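Local coordinates for flagellar motor switch protein FliG (Helicobacter pylori 26695, PDB 5WUJ) that forms part of the switch complex proposed to sit at the flagellar base, where it contacts motor components that set rotation direction, and is required for flagellum synthesis and motility, at residues I16-I21 and V48-T53; F65-Q70 and L80-E85. All coordinates share one frame; numbering follows the deposited sequence.

Contact 1 (I16-I21 and V48-T53); sequences IAILLI and VQLNGT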
loop_
_atom_site.group_PDB
_atom_site.type_symbol
_atom_site.label_atom_id
_atom_site.label_comp_id
_atom_site.label_asym_id
_atom_site.label_seq_id
_atom_site.Cartn_x
_atom_site.Cartn_y
_atom_site.Cartn_z
ATOM N N ILE B 16 -5.664 4.010 4.326
ATOM C CA ILE B 16 -5.248 5.038 3.376
ATOM C C ILE B 16 -4.334 6.051 4.051
ATOM O O ILE B 16 -3.320 6.457 3.480
ATOM C CB ILE B 16 -6.483 5.703 2.744
ATOM C CG1 ILE B 16 -7.122 4.771 1.714
ATOM C CG2 ILE B 16 -6.123 7.049 2.134
ATOM C CD1 ILE B 16 -8.599 5.125 1.401
ATOM N N ALA B 17 -4.653 6.457 5.286
ATOM C CA ALA B 17 -3.762 7.367 6.004
ATOM C C ALA B 17 -2.417 6.711 6.283
ATOM O O ALA B 17 -1.365 7.359 6.172
ATOM C CB ALA B 17 -4.409 7.821 7.311
ATOM N N ILE B 18 -2.424 5.417 6.627
ATOM C CA ILE B 18 -1.157 4.717 6.829
ATOM C C ILE B 18 -0.360 4.676 5.526
ATOM O O ILE B 18 0.859 4.887 5.520
ATOM C CB ILE B 18 -1.401 3.310 7.412
ATOM C CG1 ILE B 18 -1.639 3.410 8.924
ATOM C CG2 ILE B 18 -0.218 2.396 7.156
ATOM C CD1 ILE B 18 -2.513 2.300 9.480
ATOM N N LEU B 19 -1.029 4.425 4.398
ATOM C CA LEU B 19 -0.324 4.535 3.119
ATOM C C LEU B 19 0.243 5.942 2.937
ATOM O O LEU B 19 1.417 6.106 2.579
ATOM C CB LEU B 19 -1.259 4.162 1.960
ATOM C CG LEU B 19 -0.729 4.195 0.520
ATOM C CD1 LEU B 19 -1.612 3.326 -0.319
ATOM C CD2 LEU B 19 -0.715 5.600 -0.074
ATOM N N LEU B 20 -0.575 6.978 3.200
ATOM C CA LEU B 20 -0.117 8.347 2.960
ATOM C C LEU B 20 1.068 8.711 3.847
ATOM O O LEU B 20 2.043 9.315 3.380
ATOM C CB LEU B 20 -1.263 9.332 3.160
ATOM C CG LEU B 20 -2.283 9.201 2.030
ATOM C CD1 LEU B 20 -3.542 10.009 2.325
ATOM C CD2 LEU B 20 -1.654 9.631 0.693
ATOM N N ILE B 21 1.007 8.347 5.124
ATOM C CA ILE B 21 2.136 8.575 6.022
ATOM C C ILE B 21 3.421 8.027 5.408
ATOM O O ILE B 21 4.466 8.683 5.418
ATOM C CB ILE B 21 1.859 7.936 7.399
ATOM C CG1 ILE B 21 0.743 8.664 8.162
ATOM C CG2 ILE B 21 3.146 7.825 8.211
ATOM C CD1 ILE B 21 0.179 7.864 9.364
ATOM N N VAL B 48 -2.730 12.065 11.735
ATOM C CA VAL B 48 -2.263 12.532 13.036
ATOM C C VAL B 48 -2.372 11.420 14.067
ATOM O O VAL B 48 -1.502 11.271 14.932
ATOM C CB VAL B 48 -3.051 13.780 13.479
ATOM C CG1 VAL B 48 -2.635 14.202 14.876
ATOM C CG2 VAL B 48 -2.854 14.919 12.483
ATOM N N GLN B 49 -3.427 10.608 13.980
ATOM C CA GLN B 49 -3.654 9.602 15.009
ATOM C C GLN B 49 -2.838 8.331 14.780
ATOM O O GLN B 49 -2.508 7.644 15.751
ATOM C CB GLN B 49 -5.151 9.280 15.099
ATOM C CG GLN B 49 -5.951 10.339 15.862
ATOM C CD GLN B 49 -7.467 10.148 15.785
ATOM O OE1 GLN B 49 -7.980 9.449 14.906
ATOM N NE2 GLN B 49 -8.189 10.787 16.708
ATOM N N LEU B 50 -2.500 7.997 13.525
ATOM C CA LEU B 50 -1.747 6.782 13.221
ATOM C C LEU B 50 -0.260 7.027 12.966
ATOM O O LEU B 50 0.460 6.075 12.663
ATOM C CB LEU B 50 -2.366 6.055 12.023
ATOM C CG LEU B 50 -3.809 5.625 12.270
ATOM C CD1 LEU B 50 -4.483 5.200 10.997
ATOM C CD2 LEU B 50 -3.854 4.507 13.311
ATOM N N ASN B 51 0.208 8.271 13.071
ATOM C CA ASN B 51 1.638 8.546 13.067
ATOM C C ASN B 51 2.348 7.588 14.009
ATOM O O ASN B 51 1.952 7.425 15.165
ATOM C CB ASN B 51 1.910 9.991 13.506
ATOM C CG ASN B 51 2.597 10.817 12.427
ATOM O OD1 ASN B 51 3.222 10.278 11.512
ATOM N ND2 ASN B 51 2.488 12.141 12.536
ATOM N N GLY B 52 3.392 6.941 13.510
ATOM C CA GLY B 52 4.108 6.003 14.354
ATOM C C GLY B 52 3.492 4.625 14.477
ATOM O O GLY B 52 3.834 3.891 15.407
ATOM N N THR B 53 2.593 4.246 13.571
ATOM C CA THR B 53 2.185 2.848 13.470
ATOM C C THR B 53 3.406 1.959 13.228
ATOM O O THR B 53 4.407 2.395 12.651
ATOM C CB THR B 53 1.161 2.697 12.341
ATOM O OG1 THR B 53 -0.017 3.444 12.674
ATOM C CG2 THR B 53 0.785 1.232 12.088
#

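Contact 2 (F65-Q70 and L80-E85); sequences FFAIFQ and LEYARE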
loop_
_atom_site.group_PDB
_atom_site.type_symbol
_atom_site.label_atom_id
_atom_site.label_comp_id
_atom_site.label_asym_id
_atom_site.label_seq_id
_atom_site.Cartn_x
_atom_site.Cartn_y
_atom_site.Cartn_z
ATOM N N PHE B 65 -2.228 -2.440 -1.028
ATOM C CA PHE B 65 -2.447 -1.465 -2.094
ATOM C C PHE B 65 -1.647 -1.801 -3.346
ATOM O O PHE B 65 -2.120 -1.540 -4.455
ATOM C CB PHE B 65 -2.107 -0.072 -1.603
ATOM C CG PHE B 65 -3.244 0.572 -0.885
ATOM C CD1 PHE B 65 -4.254 1.195 -1.592
ATOM C CD2 PHE B 65 -3.321 0.528 0.497
ATOM C CE1 PHE B 65 -5.329 1.780 -0.930
ATOM C CE2 PHE B 65 -4.391 1.122 1.165
ATOM C CZ PHE B 65 -5.393 1.733 0.452
ATOM N N PHE B 66 -0.451 -2.389 -3.187
ATOM C CA PHE B 66 0.296 -2.889 -4.338
ATOM C C PHE B 66 -0.551 -3.858 -5.158
ATOM O O PHE B 66 -0.607 -3.760 -6.391
ATOM C CB PHE B 66 1.591 -3.568 -3.865
ATOM C CG PHE B 66 2.569 -3.839 -4.959
ATOM C CD1 PHE B 66 3.130 -2.786 -5.683
ATOM C CD2 PHE B 66 2.925 -5.135 -5.277
ATOM C CE1 PHE B 66 4.045 -3.037 -6.703
ATOM C CE2 PHE B 66 3.831 -5.400 -6.299
ATOM C CZ PHE B 66 4.396 -4.349 -7.014
ATOM N N ALA B 67 -1.246 -4.782 -4.491
ATOM C CA ALA B 67 -2.068 -5.733 -5.231
ATOM C C ALA B 67 -3.232 -5.034 -5.928
ATOM O O ALA B 67 -3.589 -5.391 -7.056
ATOM C CB ALA B 67 -2.560 -6.831 -4.299
ATOM N N ILE B 68 -3.820 -4.024 -5.284
ATOM C CA ILE B 68 -4.907 -3.259 -5.905
ATOM C C ILE B 68 -4.420 -2.552 -7.170
ATOM O O ILE B 68 -5.082 -2.583 -8.219
ATOM C CB ILE B 68 -5.484 -2.253 -4.893
ATOM C CG1 ILE B 68 -6.254 -2.985 -3.793
ATOM C CG2 ILE B 68 -6.347 -1.217 -5.595
ATOM C CD1 ILE B 68 -6.614 -2.107 -2.618
ATOM N N PHE B 69 -3.269 -1.883 -7.085
ATOM C CA PHE B 69 -2.748 -1.165 -8.239
ATOM C C PHE B 69 -2.303 -2.120 -9.345
ATOM O O PHE B 69 -2.431 -1.792 -10.532
ATOM C CB PHE B 69 -1.604 -0.259 -7.801
ATOM C CG PHE B 69 -2.024 0.843 -6.872
ATOM C CD1 PHE B 69 -3.308 1.347 -6.910
ATOM C CD2 PHE B 69 -1.131 1.392 -5.977
ATOM C CE1 PHE B 69 -3.694 2.370 -6.056
ATOM C CE2 PHE B 69 -1.514 2.421 -5.121
ATOM C CZ PHE B 69 -2.800 2.913 -5.167
ATOM N N GLN B 70 -1.774 -3.297 -8.994
ATOM C CA GLN B 70 -1.425 -4.271 -10.025
ATOM C C GLN B 70 -2.672 -4.750 -10.756
ATOM O O GLN B 70 -2.712 -4.782 -11.993
ATOM C CB GLN B 70 -0.682 -5.463 -9.415
ATOM C CG GLN B 70 0.738 -5.157 -8.980
ATOM C CD GLN B 70 1.727 -5.239 -10.131
ATOM O OE1 GLN B 70 1.450 -5.849 -11.157
ATOM N NE2 GLN B 70 2.887 -4.624 -9.959
ATOM N N LEU B 80 7.640 -9.251 -10.801
ATOM C CA LEU B 80 8.365 -10.273 -10.045
ATOM C C LEU B 80 8.031 -10.197 -8.556
ATOM O O LEU B 80 7.743 -11.217 -7.919
ATOM C CB LEU B 80 9.872 -10.115 -10.277
ATOM C CG LEU B 80 10.798 -11.328 -10.336
ATOM C CD1 LEU B 80 10.228 -12.437 -11.229
ATOM C CD2 LEU B 80 12.192 -10.910 -10.818
ATOM N N GLU B 81 8.069 -8.989 -7.982
ATOM C CA GLU B 81 7.737 -8.798 -6.573
ATOM C C GLU B 81 6.267 -9.087 -6.301
ATOM O O GLU B 81 5.915 -9.580 -5.221
ATOM C CB GLU B 81 8.080 -7.362 -6.164
ATOM C CG GLU B 81 7.635 -6.917 -4.771
ATOM C CD GLU B 81 8.103 -7.841 -3.642
ATOM O OE1 GLU B 81 7.423 -7.881 -2.591
ATOM O OE2 GLU B 81 9.152 -8.512 -3.789
ATOM N N TYR B 82 5.394 -8.768 -7.259
ATOM C CA TYR B 82 3.989 -9.113 -7.112
ATOM C C TYR B 82 3.804 -10.628 -7.082
ATOM O O TYR B 82 3.086 -11.165 -6.223
ATOM C CB TYR B 82 3.176 -8.480 -8.252
ATOM C CG TYR B 82 1.711 -8.832 -8.191
ATOM C CD1 TYR B 82 0.952 -8.532 -7.062
ATOM C CD2 TYR B 82 1.084 -9.480 -9.249
ATOM C CE1 TYR B 82 -0.399 -8.855 -6.995
ATOM C CE2 TYR B 82 -0.261 -9.803 -9.189
ATOM C CZ TYR B 82 -0.995 -9.488 -8.060
ATOM O OH TYR B 82 -2.328 -9.816 -7.997
ATOM N N ALA B 83 4.429 -11.334 -8.029
ATOM C CA ALA B 83 4.422 -12.799 -7.998
ATOM C C ALA B 83 4.948 -13.328 -6.667
ATOM O O ALA B 83 4.351 -14.230 -6.062
ATOM C CB ALA B 83 5.261 -13.346 -9.152
ATOM N N ARG B 84 6.061 -12.764 -6.196
ATOM C CA ARG B 84 6.670 -13.215 -4.947
ATOM C C ARG B 84 5.696 -13.087 -3.780
ATOM O O ARG B 84 5.595 -13.993 -2.944
ATOM C CB ARG B 84 7.944 -12.406 -4.700
ATOM C CG ARG B 84 8.904 -12.960 -3.667
ATOM C CD ARG B 84 10.103 -12.011 -3.509
ATOM N NE ARG B 84 11.077 -12.150 -4.595
ATOM C CZ ARG B 84 11.387 -11.196 -5.483
ATOM N NH1 ARG B 84 10.803 -10.001 -5.438
ATOM N NH2 ARG B 84 12.294 -11.441 -6.430
ATOM N N GLU B 85 4.966 -11.967 -3.709
ATOM C CA GLU B 85 3.965 -11.787 -2.658
ATOM C C GLU B 85 2.800 -12.752 -2.828
ATOM O O GLU B 85 2.334 -13.349 -1.850
ATOM C CB GLU B 85 3.445 -10.350 -2.661
ATOM C CG GLU B 85 4.490 -9.316 -2.296
ATOM C CD GLU B 85 4.008 -7.883 -2.525
ATOM O OE1 GLU B 85 2.794 -7.679 -2.747
ATOM O OE2 GLU B 85 4.850 -6.963 -2.491
#

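Contact 1 (I16-I21 and V48-T53)
The flat group at the heart of this contact is the peptide joining L50 to N51: the tip of I21 lies over one of its faces, and T53 OG1 meets its carbonyl oxygen in the carbonyl plane. I21 CD1 is 3.7 Å from both L50 C and N51 N, so a methyl group packs on the amide itself. This peptide opens a type II beta turn, L50 to T53, which leads the chain out of helix 37-50 in the all-helical N-terminal domain of FliG. The contact is a worked example of a helix flank packing against a helix end and the turn that follows it. L50 points at helix 12-23, and its CD1 lies 3.8 Å from I18 CD1, the two side chains crossing at about a right angle. I18 gets there with CG1 anti to its carbonyl carbon (chi1 -80°), a torsion that also puts CG1 4.1 Å from T53 OG1. Further along, I21 CG2 reaches the amide oxygen of N51, at 4.1 Å from OD1, near a bound glycerol. G52, third in the turn, has a positive phi of 81°, as usual for glycine in a type II turn. Next to the contact, I18 also packs on V61 of helix 55-71, and A17 on I47 of helix 37-50. No hydrogen bond links the two segments; the polar grip lies within the turn. There L50 O accepts twice from T53, from the backbone N at 3.0 Å and from OG1 at 2.7 Å, with OG1 on a carbonyl lone pair at a C=O...O angle of 131°.

Contact 2 (F65-Q70 and L80-E85)
E81, whose CG comes within 4.4 Å of F66 CE2, carries a carboxylate oxygen gripped by two bases. Its OE2 takes a salt-bridge hydrogen bond of 2.8 Å from R84 NH1, one turn along the same helix, on the anti side of the carboxylate and slightly out of its plane, and a second salt bridge from a basic side chain of another protein chain. The other oxygen, E81 OE1, is 2.7 Å from E85 OE2, a separation suggesting that one of these acids is protonated. E85 also turns toward F66, its OE1 3.6 Å from CD2, with the carboxylate and ring planes steeply inclined. The two segments form the arms of a helix-loop-helix: helices 55-71 and 79-91 of the FliG N-terminal domain meet with local axes 10.9 Å apart and 122° between their directions. Y82 buries the most surface here and reaches across between them. With its CG anti to the backbone N, the side chain extends to the facing helix, where A67 CB touches CE1 at 4.0 Å. Q70 covers one face of the tyrosine ring in a CH-pi contact, CB standing 4.0 Å from the centroid and just 5° off the normal. Bent at its second torsion, the glutamine then runs back past the ring with its amide nearly parallel to it, the planes 9° apart, while NE2 is held by T77 O in the connecting loop. Q70 CG also lies over a face of the F66 ring, near its rim. At the edge of that same ring, in its plane, is Y82 N, and F66 CE2 packs 3.7 Å from Y82 CB. Apolar side chains of the other protein, probably the MS-ring protein FliF that this domain is known to bind, pack on F66 and E85.

In the fold
Contact 1 is a surface contact and contact 2 a partly buried one; they lie on opposite sides of the chain's centre, about 21 Å apart between their own centres. They follow in series along the chain and share no helix, yet they touch: I16 CG1 meets F65 CZ at 3.7 Å, and L19 CD1 makes a close approach to F65 CG, so helix 12-23 bears on helix 55-71. Contact 1 relies on aliphatic branches against a helix end and turn. Contact 2 joins two helices through aromatic rings, with acidic groups alongside. Both also border the other protein's chain, through apolar and aromatic packing at 16-21 but with an added salt bridge at 80-85.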